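Local coordinates for CalG4 (Micromonospora echinospora, PDB 3IA7), which belongs to the GT-B fold proteins, built from two Rossmann-like domains, each with a parallel beta-sheet flanked by helices, at residues Q4-V18 and G32-A44. Numbering follows the deposited sequence.
Sequences QRHILFANVQGHGHV and GHRITYVTTPLFA. With CA (calcium ion), chain C.
Phe9 and Tyr37 lie opposite each other on parallel strands 6-10 and 34-39, joined by a right-handed beta-alpha-beta crossover through helix 15-30. Their side chains cross obliquely, the near-parallel rings slid apart, so the close touch is Phe9 CB against Tyr37 CD1 (3.4 Å), while Ile35 CG2 packs on Phe9 CD1. This buried face is the tight part, backed by an unbroken ladder including Ile7 N to Arg34 O (2.7 Å). Farther on, Asn11 ND2 bonds to Tyr37 OH (3.0 Å) and His17 O, tying strand end to helix start; Ser21 also bonds the tyrosine hydroxyl.

The strand-start end is more open, with Gln4, Gly32 and Arg34 exposed. With CG anti to N (chi1 177°) and the chain extended to NE, Arg34 lays its guanidinium flat over the His6 ring, and Glu53 pairs with its NE. His6 NE2 meets Thr36 OG1 in the ring plane (2.8 Å), and a water bridges Gln4 OE1 and Gly32 O. Thr40 OG1 donates to Gln13 OE1 (2.6 Å), close to Leu42, whose carbonyl binds calcium with Glu46, two waters, and Gln225 and His297 of the second subunit. The ladder, Asn11-Tyr37 and Thr40-Gln13 thus bond across the segments, whereas the stacked, salt-bridged arginine probably favours a neutral His6.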
loop_
_atom_site.group_PDB
_atom_site.type_symbol
_atom_site.label_atom_id
_atom_site.label_comp_id
_atom_site.label_asym_id
_atom_site.label_seq_id
_atom_site.Cartn_x
_atom_site.Cartn_y
_atom_site.Cartn_z
ATOM N N GLN A 4 -18.210 -8.372 -17.094
ATOM C CA GLN A 4 -16.778 -8.387 -17.380
ATOM C C GLN A 4 -16.495 -7.650 -18.690
ATOM O O GLN A 4 -17.077 -7.977 -19.739
ATOM C CB GLN A 4 -16.227 -9.830 -17.486
ATOM C CG GLN A 4 -14.721 -9.906 -17.959
ATOM C CD GLN A 4 -14.210 -11.334 -18.147
ATOM O OE1 GLN A 4 -14.524 -12.230 -17.352
ATOM N NE2 GLN A 4 -13.437 -11.558 -19.212
ATOM N N ARG A 5 -15.607 -6.668 -18.608
ATOM C CA ARG A 5 -15.095 -5.959 -19.748
ATOM C C ARG A 5 -13.605 -6.234 -19.943
ATOM O O ARG A 5 -12.907 -6.556 -19.034
ATOM C CB ARG A 5 -15.361 -4.472 -19.646
ATOM C CG ARG A 5 -16.655 -4.093 -18.997
ATOM C CD ARG A 5 -17.819 -4.473 -19.785
ATOM N NE ARG A 5 -17.760 -3.911 -21.098
ATOM C CZ ARG A 5 -18.419 -2.840 -21.490
ATOM N NH1 ARG A 5 -18.274 -2.394 -22.718
ATOM N NH2 ARG A 5 -19.188 -2.227 -20.657
ATOM N N HIS A 6 -13.159 -6.127 -21.170
ATOM C CA HIS A 6 -11.751 -6.280 -21.464
ATOM C C HIS A 6 -11.156 -4.867 -21.523
ATOM O O HIS A 6 -11.506 -4.044 -22.397
ATOM C CB HIS A 6 -11.519 -7.025 -22.782
ATOM C CG HIS A 6 -10.064 -7.276 -23.067
ATOM N ND1 HIS A 6 -9.604 -7.725 -24.286
ATOM C CD2 HIS A 6 -8.967 -7.126 -22.284
ATOM C CE1 HIS A 6 -8.288 -7.868 -24.233
ATOM N NE2 HIS A 6 -7.874 -7.516 -23.032
ATOM N N ILE A 7 -10.295 -4.570 -20.556
ATOM C CA ILE A 7 -9.801 -3.219 -20.438
ATOM C C ILE A 7 -8.302 -3.218 -20.687
ATOM O O ILE A 7 -7.559 -3.941 -20.000
ATOM C CB ILE A 7 -10.132 -2.646 -19.026
ATOM C CG1 ILE A 7 -11.682 -2.615 -18.816
ATOM C CG2 ILE A 7 -9.508 -1.232 -18.945
ATOM C CD1 ILE A 7 -12.130 -2.031 -17.456
ATOM N N LEU A 8 -7.839 -2.441 -21.658
ATOM C CA LEU A 8 -6.385 -2.369 -21.921
ATOM C C LEU A 8 -5.767 -1.100 -21.329
ATOM O O LEU A 8 -6.318 0.010 -21.521
ATOM C CB LEU A 8 -6.088 -2.463 -23.402
ATOM C CG LEU A 8 -4.641 -2.087 -23.744
ATOM C CD1 LEU A 8 -3.792 -3.330 -23.543
ATOM C CD2 LEU A 8 -4.549 -1.626 -25.171
ATOM N N PHE A 9 -4.674 -1.274 -20.591
ATOM C CA PHE A 9 -3.893 -0.126 -20.105
ATOM C C PHE A 9 -2.644 0.021 -20.961
ATOM O O PHE A 9 -1.871 -0.908 -21.140
ATOM C CB PHE A 9 -3.448 -0.343 -18.655
ATOM C CG PHE A 9 -4.494 -0.082 -17.640
ATOM C CD1 PHE A 9 -5.652 -0.866 -17.571
ATOM C CD2 PHE A 9 -4.305 0.918 -16.689
ATOM C CE1 PHE A 9 -6.635 -0.623 -16.586
ATOM C CE2 PHE A 9 -5.274 1.163 -15.687
ATOM C CZ PHE A 9 -6.460 0.387 -15.653
ATOM N N ALA A 10 -2.449 1.197 -21.497
ATOM C CA ALA A 10 -1.186 1.532 -22.201
ATOM C C ALA A 10 -0.388 2.505 -21.337
ATOM O O ALA A 10 -0.879 3.637 -21.043
ATOM C CB ALA A 10 -1.495 2.155 -23.582
ATOM N N ASN A 11 0.834 2.119 -20.946
ATOM C CA ASN A 11 1.651 2.967 -20.108
ATOM C C ASN A 11 3.122 2.890 -20.520
ATOM O O ASN A 11 3.557 1.920 -21.173
ATOM C CB ASN A 11 1.530 2.589 -18.611
ATOM C CG ASN A 11 1.747 3.809 -17.662
ATOM O OD1 ASN A 11 2.278 4.864 -18.039
ATOM N ND2 ASN A 11 1.245 3.683 -16.458
ATOM N N VAL A 12 3.859 3.936 -20.180
ATOM C CA VAL A 12 5.295 3.961 -20.411
ATOM C C VAL A 12 5.976 3.243 -19.214
ATOM O O VAL A 12 5.366 3.042 -18.169
ATOM C CB VAL A 12 5.826 5.409 -20.630
ATOM C CG1 VAL A 12 5.593 6.230 -19.397
ATOM C CG2 VAL A 12 7.347 5.407 -20.952
ATOM N N GLN A 13 7.225 2.831 -19.375
ATOM C CA GLN A 13 7.890 2.230 -18.233
ATOM C C GLN A 13 8.322 3.364 -17.280
ATOM O O GLN A 13 8.435 4.519 -17.680
ATOM C CB GLN A 13 9.018 1.288 -18.673
ATOM C CG GLN A 13 10.096 1.927 -19.400
ATOM C CD GLN A 13 11.401 1.108 -19.423
ATOM O OE1 GLN A 13 11.500 -0.094 -18.994
ATOM N NE2 GLN A 13 12.412 1.754 -19.971
ATOM N N GLY A 14 8.542 3.051 -16.023
ATOM C CA GLY A 14 9.007 4.058 -15.094
ATOM C C GLY A 14 8.073 4.064 -13.914
ATOM O O GLY A 14 6.824 4.033 -14.057
ATOM N N HIS A 15 8.689 4.092 -12.741
ATOM C CA HIS A 15 7.993 3.911 -11.513
ATOM C C HIS A 15 6.880 4.967 -11.387
ATOM O O HIS A 15 5.765 4.659 -10.940
ATOM C CB HIS A 15 8.969 4.000 -10.340
ATOM C CG HIS A 15 8.287 4.074 -9.015
ATOM N ND1 HIS A 15 7.652 2.989 -8.444
ATOM C CD2 HIS A 15 8.085 5.117 -8.174
ATOM C CE1 HIS A 15 7.114 3.352 -7.289
ATOM N NE2 HIS A 15 7.352 4.640 -7.106
ATOM N N GLY A 16 7.219 6.207 -11.753
ATOM C CA GLY A 16 6.336 7.349 -11.573
ATOM C C GLY A 16 5.076 7.284 -12.427
ATOM O O GLY A 16 4.085 7.934 -12.111
ATOM N N HIS A 17 5.121 6.509 -13.505
ATOM C CA HIS A 17 3.996 6.353 -14.417
ATOM C C HIS A 17 3.243 5.082 -14.076
ATOM O O HIS A 17 2.009 5.080 -14.068
ATOM C CB HIS A 17 4.493 6.291 -15.862
ATOM C CG HIS A 17 5.008 7.612 -16.347
ATOM N ND1 HIS A 17 4.189 8.550 -16.934
ATOM C CD2 HIS A 17 6.231 8.183 -16.249
ATOM C CE1 HIS A 17 4.894 9.639 -17.208
ATOM N NE2 HIS A 17 6.140 9.431 -16.823
ATOM N N VAL A 18 3.975 4.037 -13.706
ATOM C CA VAL A 18 3.327 2.747 -13.482
ATOM C C VAL A 18 2.599 2.714 -12.127
ATOM O O VAL A 18 1.426 2.317 -12.051
ATOM C CB VAL A 18 4.355 1.579 -13.694
ATOM C CG1 VAL A 18 3.848 0.246 -13.181
ATOM C CG2 VAL A 18 4.718 1.454 -15.190
ATOM N N GLY A 32 -13.895 -8.145 -11.547
ATOM C CA GLY A 32 -14.163 -9.170 -12.582
ATOM C C GLY A 32 -13.694 -8.826 -14.006
ATOM O O GLY A 32 -13.811 -9.665 -14.900
ATOM N N HIS A 33 -13.161 -7.619 -14.208
ATOM C CA HIS A 33 -12.656 -7.175 -15.523
ATOM C C HIS A 33 -11.340 -7.834 -15.905
ATOM O O HIS A 33 -10.486 -8.080 -15.050
ATOM C CB HIS A 33 -12.573 -5.647 -15.595
ATOM C CG HIS A 33 -13.876 -4.983 -15.261
ATOM N ND1 HIS A 33 -15.038 -5.264 -15.950
ATOM C CD2 HIS A 33 -14.233 -4.162 -14.241
ATOM C CE1 HIS A 33 -16.042 -4.603 -15.403
ATOM N NE2 HIS A 33 -15.573 -3.907 -14.383
ATOM N N ARG A 34 -11.217 -8.153 -17.185
ATOM C CA ARG A 34 -9.989 -8.687 -17.774
ATOM C C ARG A 34 -9.097 -7.496 -18.127
ATOM O O ARG A 34 -9.479 -6.633 -18.961
ATOM C CB ARG A 34 -10.327 -9.452 -19.057
ATOM C CG ARG A 34 -9.068 -9.970 -19.753
ATOM C CD ARG A 34 -9.391 -10.665 -21.059
ATOM N NE ARG A 34 -8.135 -10.965 -21.751
ATOM C CZ ARG A 34 -8.066 -11.378 -23.012
ATOM N NH1 ARG A 34 -9.174 -11.482 -23.745
ATOM N NH2 ARG A 34 -6.880 -11.663 -23.541
ATOM N N ILE A 35 -7.943 -7.411 -17.469
ATOM C CA ILE A 35 -7.020 -6.314 -17.679
ATOM C C ILE A 35 -5.774 -6.768 -18.425
ATOM O O ILE A 35 -5.112 -7.758 -18.044
ATOM C CB ILE A 35 -6.567 -5.638 -16.340
ATOM C CG1 ILE A 35 -7.738 -5.478 -15.347
ATOM C CG2 ILE A 35 -5.754 -4.309 -16.654
ATOM C CD1 ILE A 35 -8.888 -4.515 -15.906
ATOM N N THR A 36 -5.484 -6.085 -19.533
ATOM C CA THR A 36 -4.264 -6.313 -20.266
ATOM C C THR A 36 -3.464 -5.021 -20.111
ATOM O O THR A 36 -4.049 -3.935 -20.112
ATOM C CB THR A 36 -4.573 -6.596 -21.742
ATOM O OG1 THR A 36 -5.373 -7.801 -21.845
ATOM C CG2 THR A 36 -3.278 -6.779 -22.561
ATOM N N TYR A 37 -2.149 -5.124 -20.008
ATOM C CA TYR A 37 -1.373 -3.973 -19.613
ATOM C C TYR A 37 -0.063 -3.984 -20.416
ATOM O O TYR A 37 0.710 -4.966 -20.337
ATOM C CB TYR A 37 -1.117 -4.013 -18.083
ATOM C CG TYR A 37 -0.623 -2.685 -17.470
ATOM C CD1 TYR A 37 -1.376 -2.024 -16.511
ATOM C CD2 TYR A 37 0.631 -2.159 -17.789
ATOM C CE1 TYR A 37 -0.941 -0.840 -15.935
ATOM C CE2 TYR A 37 1.088 -0.941 -17.222
ATOM C CZ TYR A 37 0.269 -0.288 -16.298
ATOM O OH TYR A 37 0.711 0.870 -15.679
ATOM N N VAL A 38 0.160 -2.901 -21.184
ATOM C CA VAL A 38 1.390 -2.763 -21.967
ATOM C C VAL A 38 2.517 -2.150 -21.126
ATOM O O VAL A 38 2.419 -0.991 -20.611
ATOM C CB VAL A 38 1.154 -1.932 -23.277
ATOM C CG1 VAL A 38 2.445 -1.837 -24.159
ATOM C CG2 VAL A 38 -0.080 -2.490 -24.092
ATOM N N THR A 39 3.603 -2.913 -21.004
ATOM C CA THR A 39 4.743 -2.465 -20.235
ATOM C C THR A 39 6.032 -3.169 -20.675
ATOM O O THR A 39 6.034 -3.883 -21.674
ATOM C CB THR A 39 4.514 -2.610 -18.697
ATOM O OG1 THR A 39 5.531 -1.861 -18.003
ATOM C CG2 THR A 39 4.497 -4.159 -18.281
ATOM N N THR A 40 7.138 -2.911 -19.981
ATOM C CA THR A 40 8.402 -3.525 -20.326
ATOM C C THR A 40 8.712 -4.661 -19.350
ATOM O O THR A 40 8.032 -4.780 -18.326
ATOM C CB THR A 40 9.555 -2.493 -20.255
ATOM O OG1 THR A 40 9.676 -1.964 -18.914
ATOM C CG2 THR A 40 9.374 -1.390 -21.280
ATOM N N PRO A 41 9.716 -5.492 -19.664
ATOM C CA PRO A 41 10.017 -6.542 -18.723
ATOM C C PRO A 41 10.290 -6.014 -17.301
ATOM O O PRO A 41 9.979 -6.683 -16.320
ATOM C CB PRO A 41 11.241 -7.188 -19.342
ATOM C CG PRO A 41 10.917 -7.112 -20.856
ATOM C CD PRO A 41 10.500 -5.654 -20.924
ATOM N N LEU A 42 10.869 -4.812 -17.219
ATOM C CA LEU A 42 11.223 -4.208 -15.914
ATOM C C LEU A 42 10.032 -4.075 -14.952
ATOM O O LEU A 42 10.191 -4.114 -13.738
ATOM C CB LEU A 42 11.875 -2.822 -16.127
ATOM C CG LEU A 42 12.431 -2.062 -14.901
ATOM C CD1 LEU A 42 13.391 -2.904 -14.038
ATOM C CD2 LEU A 42 13.104 -0.744 -15.399
ATOM N N PHE A 43 8.861 -3.830 -15.495
ATOM C CA PHE A 43 7.659 -3.733 -14.677
ATOM C C PHE A 43 6.623 -4.826 -14.841
ATOM O O PHE A 43 5.554 -4.720 -14.217
ATOM C CB PHE A 43 6.998 -2.388 -14.944
ATOM C CG PHE A 43 7.856 -1.276 -14.471
ATOM C CD1 PHE A 43 7.875 -0.925 -13.115
ATOM C CD2 PHE A 43 8.772 -0.679 -15.352
ATOM C CE1 PHE A 43 8.707 0.074 -12.627
ATOM C CE2 PHE A 43 9.621 0.341 -14.895
ATOM C CZ PHE A 43 9.595 0.713 -13.508
ATOM N N ALA A 44 6.956 -5.860 -15.643
ATOM C CA ALA A 44 6.015 -6.930 -15.982
ATOM C C ALA A 44 5.561 -7.676 -14.706
ATOM O O ALA A 44 4.370 -8.022 -14.549
ATOM C CB ALA A 44 6.686 -7.905 -16.992
HETATM CA CA CA C . 10.367 -5.641 -12.059
HETATM O O HOH W 1 -15.116 -12.101 -14.545
HETATM O O HOH W 2 4.313 0.555 -18.504
HETATM O O HOH W 3 9.520 -7.211 -13.709
HETATM O O HOH W 4 12.419 -6.590 -12.943
#